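Local coordinates for molybdopterin synthase catalytic subunit (Homo sapiens, PDB 5MPO), which catalyses, as the large subunit of molybdopterin synthase, the transfer of two sulfur atoms from thiocarboxylated MOCS2A into precursor Z to make molybdopterin, at residues C[21-25]-C[74-79]; C[29-34]-C[108-113]. All blocks are in the same frame, centred on the assembly; numbering follows the deposited sequence.

Interaction 1. Residues C[21-25]-C[74-79]; sequences VINFT and AENEVR
Arg-79, whose CG lies 3.5 Å from Ile-22 CD1, has its guanidinium held back along its own helix: NH2 donates to Asn-76 OD1 at 2.8 Å, a somewhat bent bond (149°) with the donor tilted from the carbonyl plane. Glu-75 C and Asn-76 CA lie against one guanidinium face, and it is the methylene CG that meets the strand. That strand, 21-25, runs roughly antiparallel to segment 74-79 (153°); helix 73-88 here packs on one face of the mixed sheet of the alpha/beta fold, over its outer strand. Ile-22 is extended beyond CG1 (chi2 174°), which carries CD1 between Arg-79 and Val-78 CG1, 3.8 Å away, while its other branch, CG2, reaches Glu-75 CG at 3.9 Å. Phe-24 brings CZ to 3.8 Å from Ala-74 CB, and Val-78 CG2 sits at the edge of the ring, near its plane. An alanine in place of Ile-22 would probably open a gap beside Val-78 CG1 and strip the arginine's CG of its apolar support. On the sheet side, Val-78 also touches Val-96 of strand 91-99. The helix thus seats by methyl, methylene and aromatic contacts, its guanidinium bonded within the helix to Asn-76.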
loop_
_atom_site.group_PDB
_atom_site.type_symbol
_atom_site.label_atom_id
_atom_site.label_comp_id
_atom_site.label_asym_id
_atom_site.label_seq_id
_atom_site.Cartn_x
_atom_site.Cartn_y
_atom_site.Cartn_z
ATOM N N VAL C 21 9.866 -0.819 13.654
ATOM C CA VAL C 21 9.057 -0.264 14.746
ATOM C C VAL C 21 7.799 -1.122 14.860
ATOM O O VAL C 21 6.973 -1.177 13.942
ATOM C CB VAL C 21 8.639 1.176 14.419
ATOM C CG1 VAL C 21 7.830 1.802 15.549
ATOM C CG2 VAL C 21 9.870 2.022 14.083
ATOM N N ILE C 22 7.670 -1.805 15.989
ATOM C CA ILE C 22 6.647 -2.788 16.206
ATOM C C ILE C 22 5.911 -2.455 17.485
ATOM O O ILE C 22 6.519 -2.351 18.547
ATOM C CB ILE C 22 7.269 -4.180 16.367
ATOM C CG1 ILE C 22 8.094 -4.497 15.128
ATOM C CG2 ILE C 22 6.153 -5.231 16.559
ATOM C CD1 ILE C 22 8.875 -5.760 15.198
ATOM N N ASN C 23 4.597 -2.357 17.386
ATOM C CA ASN C 23 3.799 -1.997 18.490
ATOM C C ASN C 23 2.446 -2.652 18.490
ATOM O O ASN C 23 1.667 -2.505 17.537
ATOM C CB ASN C 23 3.608 -0.498 18.486
ATOM C CG ASN C 23 2.991 -0.002 19.770
ATOM O OD1 ASN C 23 2.864 -0.740 20.708
ATOM N ND2 ASN C 23 2.607 1.251 19.798
ATOM N N PHE C 24 2.174 -3.358 19.585
ATOM C CA PHE C 24 0.829 -3.806 19.936
ATOM C C PHE C 24 0.234 -2.923 21.005
ATOM O O PHE C 24 0.922 -2.554 21.950
ATOM C CB PHE C 24 0.908 -5.235 20.382
ATOM C CG PHE C 24 1.242 -6.165 19.267
ATOM C CD1 PHE C 24 2.541 -6.288 18.829
ATOM C CD2 PHE C 24 0.243 -6.883 18.623
ATOM C CE1 PHE C 24 2.863 -7.155 17.795
ATOM C CE2 PHE C 24 0.537 -7.753 17.590
ATOM C CZ PHE C 24 1.848 -7.878 17.160
ATOM N N THR C 25 -1.029 -2.532 20.860
ATOM C CA THR C 25 -1.546 -1.424 21.682
ATOM C C THR C 25 -3.056 -1.371 21.681
ATOM O O THR C 25 -3.689 -1.816 20.727
ATOM C CB THR C 25 -0.981 -0.108 21.172
ATOM O OG1 THR C 25 -1.508 0.961 21.928
ATOM C CG2 THR C 25 -1.375 0.141 19.718
ATOM N N ALA C 74 3.934 -12.705 19.514
ATOM C CA ALA C 74 3.447 -12.011 18.329
ATOM C C ALA C 74 4.423 -10.936 17.930
ATOM O O ALA C 74 4.683 -10.742 16.749
ATOM C CB ALA C 74 2.108 -11.390 18.592
ATOM N N GLU C 75 4.999 -10.289 18.929
ATOM C CA GLU C 75 6.124 -9.391 18.704
ATOM C C GLU C 75 7.324 -10.052 18.036
ATOM O O GLU C 75 7.829 -9.567 17.005
ATOM C CB GLU C 75 6.559 -8.742 19.976
ATOM C CG GLU C 75 7.108 -7.352 19.731
ATOM C CD GLU C 75 6.950 -6.472 20.943
ATOM O OE1 GLU C 75 7.815 -5.571 21.110
ATOM O OE2 GLU C 75 5.959 -6.704 21.703
ATOM N N ASN C 76 7.758 -11.175 18.594
ATOM C CA ASN C 76 8.904 -11.855 18.035
ATOM C C ASN C 76 8.610 -12.270 16.579
ATOM O O ASN C 76 9.527 -12.195 15.708
ATOM C CB ASN C 76 9.314 -13.062 18.862
ATOM C CG ASN C 76 10.731 -13.540 18.531
ATOM O OD1 ASN C 76 11.674 -12.742 18.548
ATOM N ND2 ASN C 76 10.894 -14.845 18.229
ATOM N N GLU C 77 7.359 -12.665 16.316
ATOM C CA GLU C 77 7.014 -13.249 15.022
ATOM C C GLU C 77 6.993 -12.152 13.976
ATOM O O GLU C 77 7.484 -12.330 12.879
ATOM C CB GLU C 77 5.695 -14.026 15.015
ATOM C CG GLU C 77 5.761 -15.433 15.590
ATOM C CD GLU C 77 6.663 -16.422 14.900
ATOM O OE1 GLU C 77 6.464 -16.738 13.710
ATOM O OE2 GLU C 77 7.537 -16.985 15.600
ATOM N N VAL C 78 6.523 -10.992 14.362
ATOM C CA VAL C 78 6.672 -9.822 13.532
ATOM C C VAL C 78 8.163 -9.431 13.330
ATOM O O VAL C 78 8.533 -9.095 12.213
ATOM C CB VAL C 78 5.867 -8.658 14.071
ATOM C CG1 VAL C 78 6.109 -7.387 13.238
ATOM C CG2 VAL C 78 4.369 -9.007 14.086
ATOM N N ARG C 79 9.018 -9.551 14.344
ATOM C CA ARG C 79 10.439 -9.298 14.139
ATOM C C ARG C 79 10.994 -10.247 13.099
ATOM O O ARG C 79 11.894 -9.893 12.364
ATOM C CB ARG C 79 11.291 -9.381 15.450
ATOM C CG ARG C 79 11.046 -8.204 16.410
ATOM C CD ARG C 79 11.951 -8.103 17.653
ATOM N NE ARG C 79 11.812 -9.297 18.513
ATOM C CZ ARG C 79 11.098 -9.402 19.652
ATOM N NH1 ARG C 79 10.427 -8.369 20.174
ATOM N NH2 ARG C 79 11.044 -10.579 20.285
#

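Interaction 2. Residues C[29-34]-C[108-113]; sequences LSVDEV and ASIIIA
Ile-111 sets CG1 beside its backbone N (chi1 -66°) and continues extended (chi2 172°), which sends CD1 toward the start of helix 31-34 and turns CG2, anti to the same N, toward Val-34. This is an N-capped helix packed on a face of the mixed sheet in the alpha/beta hammerhead fold of the MoaE family. CD1 of Ile-111 meets Leu-29 CB at 3.6 Å and lies 3.7 Å from Val-31 N; this one methyl touches both the loop residue and the first helical residue, and Val-31 crosses the isoleucine at about a right angle. A turn later, Val-34 CG1 comes within 3.7 Å of Ile-111 CG2 and also reaches Ala-113 CB, 4.0 Å off. Leu-29 lays CD1 against the backbone at Ser-109 and Ile-110, 3.9 Å from Ile-110 N. There the strand has a classic beta bulge, both residues facing Gly-51. The side chains of Ser-109 and Ile-110 point away from segment 29-34 and serve other partners: Ile-110 packs on helix 119-136, and Ser-109 OG bonds to the backbone of a chain of another protein. Val-31 touches Val-31 of the second subunit, which places the helix start at the interface between the two copies. The first turn is closed by Ser-30, whose OG accepts the backbone N-H of Glu-33 at 2.8 Å and 160°.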
loop_
_atom_site.group_PDB
_atom_site.type_symbol
_atom_site.label_atom_id
_atom_site.label_comp_id
_atom_site.label_asym_id
_atom_site.label_seq_id
_atom_site.Cartn_x
_atom_site.Cartn_y
_atom_site.Cartn_z
ATOM N N LEU C 29 -5.144 3.657 16.276
ATOM C CA LEU C 29 -3.965 3.767 15.429
ATOM C C LEU C 29 -4.096 4.963 14.509
ATOM O O LEU C 29 -5.177 5.262 14.020
ATOM C CB LEU C 29 -3.799 2.502 14.600
ATOM C CG LEU C 29 -3.759 1.200 15.375
ATOM C CD1 LEU C 29 -3.476 0.084 14.412
ATOM C CD2 LEU C 29 -2.693 1.282 16.451
ATOM N N SER C 30 -2.984 5.632 14.259
ATOM C CA SER C 30 -2.971 6.802 13.397
ATOM C C SER C 30 -2.130 6.522 12.125
ATOM O O SER C 30 -0.927 6.229 12.211
ATOM C CB SER C 30 -2.399 7.967 14.203
ATOM O OG SER C 30 -1.780 8.895 13.364
ATOM N N VAL C 31 -2.740 6.655 10.949
ATOM C CA VAL C 31 -2.031 6.440 9.704
ATOM C C VAL C 31 -0.932 7.479 9.599
ATOM O O VAL C 31 0.174 7.166 9.181
ATOM C CB VAL C 31 -2.933 6.533 8.445
ATOM C CG1 VAL C 31 -2.148 6.169 7.199
ATOM C CG2 VAL C 31 -4.123 5.589 8.519
ATOM N N ASP C 32 -1.214 8.704 10.008
ATOM C CA ASP C 32 -0.241 9.775 9.908
ATOM C C ASP C 32 0.945 9.559 10.809
ATOM O O ASP C 32 2.076 9.701 10.377
ATOM C CB ASP C 32 -0.875 11.135 10.220
ATOM C CG ASP C 32 -0.117 12.278 9.566
ATOM O OD1 ASP C 32 -0.348 12.527 8.324
ATOM O OD2 ASP C 32 0.725 12.866 10.312
ATOM N N GLU C 33 0.674 9.218 12.061
ATOM C CA GLU C 33 1.706 8.817 13.014
ATOM C C GLU C 33 2.607 7.769 12.367
ATOM O O GLU C 33 3.829 7.970 12.309
ATOM C CB GLU C 33 1.059 8.252 14.278
ATOM C CG GLU C 33 1.993 7.655 15.349
ATOM C CD GLU C 33 1.374 6.540 16.248
ATOM O OE1 GLU C 33 2.046 6.295 17.270
ATOM O OE2 GLU C 33 0.289 5.879 15.965
ATOM N N VAL C 34 2.002 6.677 11.853
ATOM C CA VAL C 34 2.776 5.492 11.451
ATOM C C VAL C 34 3.539 5.777 10.165
ATOM O O VAL C 34 4.661 5.321 10.004
ATOM C CB VAL C 34 1.882 4.258 11.218
ATOM C CG1 VAL C 34 2.661 3.087 10.609
ATOM C CG2 VAL C 34 1.236 3.829 12.489
ATOM N N ALA C 108 -9.120 1.300 12.574
ATOM C CA ALA C 108 -8.047 0.429 12.109
ATOM C C ALA C 108 -7.650 -0.560 13.158
ATOM O O ALA C 108 -7.390 -0.168 14.301
ATOM C CB ALA C 108 -6.819 1.274 11.696
ATOM N N SER C 109 -7.571 -1.828 12.766
ATOM C CA SER C 109 -6.949 -2.889 13.586
ATOM C C SER C 109 -5.415 -3.090 13.348
ATOM O O SER C 109 -4.712 -3.643 14.197
ATOM C CB SER C 109 -7.656 -4.220 13.328
ATOM O OG SER C 109 -7.462 -4.698 12.008
ATOM N N ILE C 110 -4.936 -2.712 12.171
ATOM C CA ILE C 110 -3.551 -2.934 11.775
ATOM C C ILE C 110 -3.135 -1.821 10.823
ATOM O O ILE C 110 -3.936 -1.356 10.017
ATOM C CB ILE C 110 -3.301 -4.360 11.159
ATOM C CG1 ILE C 110 -1.862 -4.500 10.732
ATOM C CG2 ILE C 110 -4.147 -4.642 9.956
ATOM C CD1 ILE C 110 -1.307 -5.893 10.767
ATOM N N ILE C 111 -1.886 -1.392 10.933
ATOM C CA ILE C 111 -1.322 -0.490 9.959
ATOM C C ILE C 111 0.076 -0.995 9.837
ATOM O O ILE C 111 0.812 -1.112 10.831
ATOM C CB ILE C 111 -1.338 0.985 10.409
ATOM C CG1 ILE C 111 -2.750 1.530 10.547
ATOM C CG2 ILE C 111 -0.607 1.908 9.454
ATOM C CD1 ILE C 111 -2.752 2.923 11.172
ATOM N N ILE C 112 0.430 -1.295 8.594
ATOM C CA ILE C 112 1.776 -1.665 8.175
ATOM C C ILE C 112 2.249 -0.634 7.167
ATOM O O ILE C 112 1.502 -0.238 6.249
ATOM C CB ILE C 112 1.778 -3.040 7.514
ATOM C CG1 ILE C 112 1.338 -4.115 8.512
ATOM C CG2 ILE C 112 3.175 -3.374 7.047
ATOM C CD1 ILE C 112 0.900 -5.432 7.903
ATOM N N ALA C 113 3.475 -0.197 7.351
ATOM C CA ALA C 113 4.109 0.711 6.451
ATOM C C ALA C 113 5.563 0.265 6.177
ATOM O O ALA C 113 6.249 -0.174 7.089
ATOM C CB ALA C 113 4.079 2.104 7.055
#

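Overall arrangement
The two contacts, with centres about 13 Å apart, lie against opposite faces of the mixed sheet (order 20-25, 91-99, 108-116, 45-52). Interaction 1 joins the outer strand 20-25 to helix 73-88; interaction 2 sets helix 31-38 on the inner strand 108-116. Their segments alternate along the chain, 21-25, 29-34, 74-79, 108-113, and the chain passes from strand 20-25 to the helix on the other face. Strand 91-99 links the two, giving Val-96 to Val-78 and Phe-97 to Val-34. Helix 31-38 reaches the second subunit, while Ile-110 is about 6 Å, side chain to side chain, from Lys-134, a predicted substrate-binding residue, which would put that site on the face of helices 73-88 and 119-136.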